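Local coordinates for dual specificity protein phosphatase 12 (Homo sapiens, PDB 4KI9) that removes phosphate from phosphotyrosine and from phosphoserine or phosphothreonine residues of proteins, here represented by its catalytic domain, at residues 29-34 with 73-78. The protein carries 2 engineered substitutions. Sequence-based numbering, arbitrary orientation.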
loop_
_atom_site.group_PDB
_atom_site.type_symbol
_atom_site.label_atom_id
_atom_site.label_comp_id
_atom_site.label_asym_id
_atom_site.label_seq_id
_atom_site.Cartn_x
_atom_site.Cartn_y
_atom_site.Cartn_z
ATOM N N ALA A 29 -8.378 8.548 7.726
ATOM C CA ALA A 29 -6.965 8.192 7.644
ATOM C C ALA A 29 -6.589 7.988 6.186
ATOM O O ALA A 29 -7.229 7.215 5.474
ATOM C CB ALA A 29 -6.663 6.948 8.471
ATOM N N VAL A 30 -5.562 8.696 5.728
ATOM C CA VAL A 30 -5.200 8.643 4.320
ATOM C C VAL A 30 -3.723 8.370 4.152
ATOM O O VAL A 30 -2.885 9.121 4.658
ATOM C CB VAL A 30 -5.571 9.954 3.583
ATOM C CG1 VAL A 30 -5.082 9.902 2.129
ATOM C CG2 VAL A 30 -7.084 10.192 3.631
ATOM N N LEU A 31 -3.411 7.277 3.465
ATOM C CA LEU A 31 -2.033 6.959 3.142
ATOM C C LEU A 31 -1.824 7.316 1.688
ATOM O O LEU A 31 -2.419 6.709 0.795
ATOM C CB LEU A 31 -1.740 5.473 3.364
ATOM C CG LEU A 31 -0.255 5.057 3.367
ATOM C CD1 LEU A 31 -0.137 3.676 3.999
ATOM C CD2 LEU A 31 0.360 5.011 1.968
ATOM N N THR A 32 -0.980 8.311 1.464
ATOM C CA THR A 32 -0.573 8.711 0.124
ATOM C C THR A 32 0.754 8.035 -0.233
ATOM O O THR A 32 1.754 8.200 0.465
ATOM C CB THR A 32 -0.395 10.237 0.044
ATOM O OG1 THR A 32 -1.619 10.889 0.425
ATOM C CG2 THR A 32 0.022 10.669 -1.358
ATOM N N VAL A 33 0.755 7.249 -1.306
ATOM C CA VAL A 33 1.999 6.697 -1.823
ATOM C C VAL A 33 2.151 7.207 -3.256
ATOM O O VAL A 33 1.499 6.725 -4.174
ATOM C CB VAL A 33 2.052 5.139 -1.696
ATOM C CG1 VAL A 33 0.765 4.486 -2.222
ATOM C CG2 VAL A 33 3.290 4.576 -2.386
ATOM N N ASP A 34 2.993 8.222 -3.425
ATOM C CA ASP A 34 2.992 9.010 -4.643
ATOM C C ASP A 34 4.237 9.884 -4.617
ATOM O O ASP A 34 4.998 9.850 -3.646
ATOM C CB ASP A 34 1.736 9.882 -4.658
ATOM C CG ASP A 34 1.216 10.156 -6.061
ATOM O OD1 ASP A 34 2.014 10.128 -7.012
ATOM O OD2 ASP A 34 0.002 10.417 -6.201
ATOM N N ALA A 73 1.469 -0.805 9.225
ATOM C CA ALA A 73 1.210 -0.397 10.612
ATOM C C ALA A 73 0.259 0.809 10.682
ATOM O O ALA A 73 -0.603 0.885 11.569
ATOM C CB ALA A 73 2.523 -0.085 11.335
ATOM N N PHE A 74 0.412 1.749 9.757
ATOM C CA PHE A 74 -0.463 2.926 9.728
ATOM C C PHE A 74 -1.892 2.489 9.457
ATOM O O PHE A 74 -2.835 2.907 10.131
ATOM C CB PHE A 74 -0.018 3.902 8.638
ATOM C CG PHE A 74 -0.948 5.074 8.459
ATOM C CD1 PHE A 74 -1.847 5.108 7.410
ATOM C CD2 PHE A 74 -0.933 6.134 9.363
ATOM C CE1 PHE A 74 -2.716 6.198 7.247
ATOM C CE2 PHE A 74 -1.777 7.219 9.201
ATOM C CZ PHE A 74 -2.676 7.246 8.149
ATOM N N ILE A 75 -2.046 1.624 8.466
ATOM C CA ILE A 75 -3.373 1.186 8.078
ATOM C C ILE A 75 -3.980 0.351 9.200
ATOM O O ILE A 75 -5.144 0.540 9.560
ATOM C CB ILE A 75 -3.345 0.353 6.800
ATOM C CG1 ILE A 75 -2.758 1.182 5.645
ATOM C CG2 ILE A 75 -4.780 -0.115 6.473
ATOM C CD1 ILE A 75 -2.420 0.348 4.400
ATOM N N GLY A 76 -3.179 -0.562 9.750
ATOM C CA GLY A 76 -3.625 -1.453 10.806
ATOM C C GLY A 76 -4.065 -0.716 12.058
ATOM O O GLY A 76 -5.091 -1.054 12.643
ATOM N N GLN A 77 -3.283 0.270 12.485
ATOM C CA GLN A 77 -3.637 1.057 13.675
ATOM C C GLN A 77 -4.927 1.856 13.465
ATOM O O GLN A 77 -5.781 1.932 14.360
ATOM C CB GLN A 77 -2.491 2.004 14.081
ATOM C CG GLN A 77 -2.770 2.765 15.383
ATOM C CD GLN A 77 -1.567 3.552 15.888
ATOM O OE1 GLN A 77 -0.430 3.314 15.471
ATOM N NE2 GLN A 77 -1.817 4.489 16.800
ATOM N N ALA A 78 -5.067 2.460 12.287
ATOM C CA ALA A 78 -6.285 3.190 11.965
ATOM C C ALA A 78 -7.498 2.259 12.010
ATOM O O ALA A 78 -8.512 2.590 12.614
ATOM C CB ALA A 78 -6.170 3.860 10.603
#
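Ala29 and Leu31 of strand 27-34 meet Phe74, Ile75 and Ala78 of helix 68-80 in a buried helix-on-sheet contact between apolar side chains. The two short segments run nearly antiparallel, at 169°, with their axes 9.3 Å apart at closest approach. Ala29 and Leu31, two residues apart, both point their CB atoms at the helix, while that of Val30 points away. The Phe74 ring reaches toward the strand between the two. Its CG is anti to the backbone N (chi1 174°), which carries the ring toward the strand backbone. The ring meets the strand obliquely, through CD1, CE1 and CZ. CD1 of Phe74 lies 4.1 Å from CB of Leu31, and CZ of Phe74 is 4.0 Å from CB of Ala29. Between these two, CE1 of Phe74 sits 3.9 Å from O of Val30, a van der Waals approach to the backbone. Strand 27-34 is an inner strand of the mixed sheet of the cysteine-based dual specificity phosphatase fold. It lies between strands 84-88 and 50-55, both parallel to it, and helix 68-80 packs over one face. Phe74 also touches Leu52 of strand 50-55. With Phe74 replaced by alanine, the ring contacts would be lost, and a gap would probably open beside Ala29, Leu31 and Leu52. One turn further along the helix, the CB of Ala78 rests against CB of Ala29 at 3.8 Å. Leu31 and Ile75 cross at about a right angle, with CD1 of Leu31 4.0 Å from CG1 of Ile75. Ile75 also touches Ile99 and Phe103 of helix 95-108. The Leu31 side chain is about 8 Å from those of the substrate-binding Arg95 and of Ser89, which occupies the predicted phosphocysteine position and is changed in this structure.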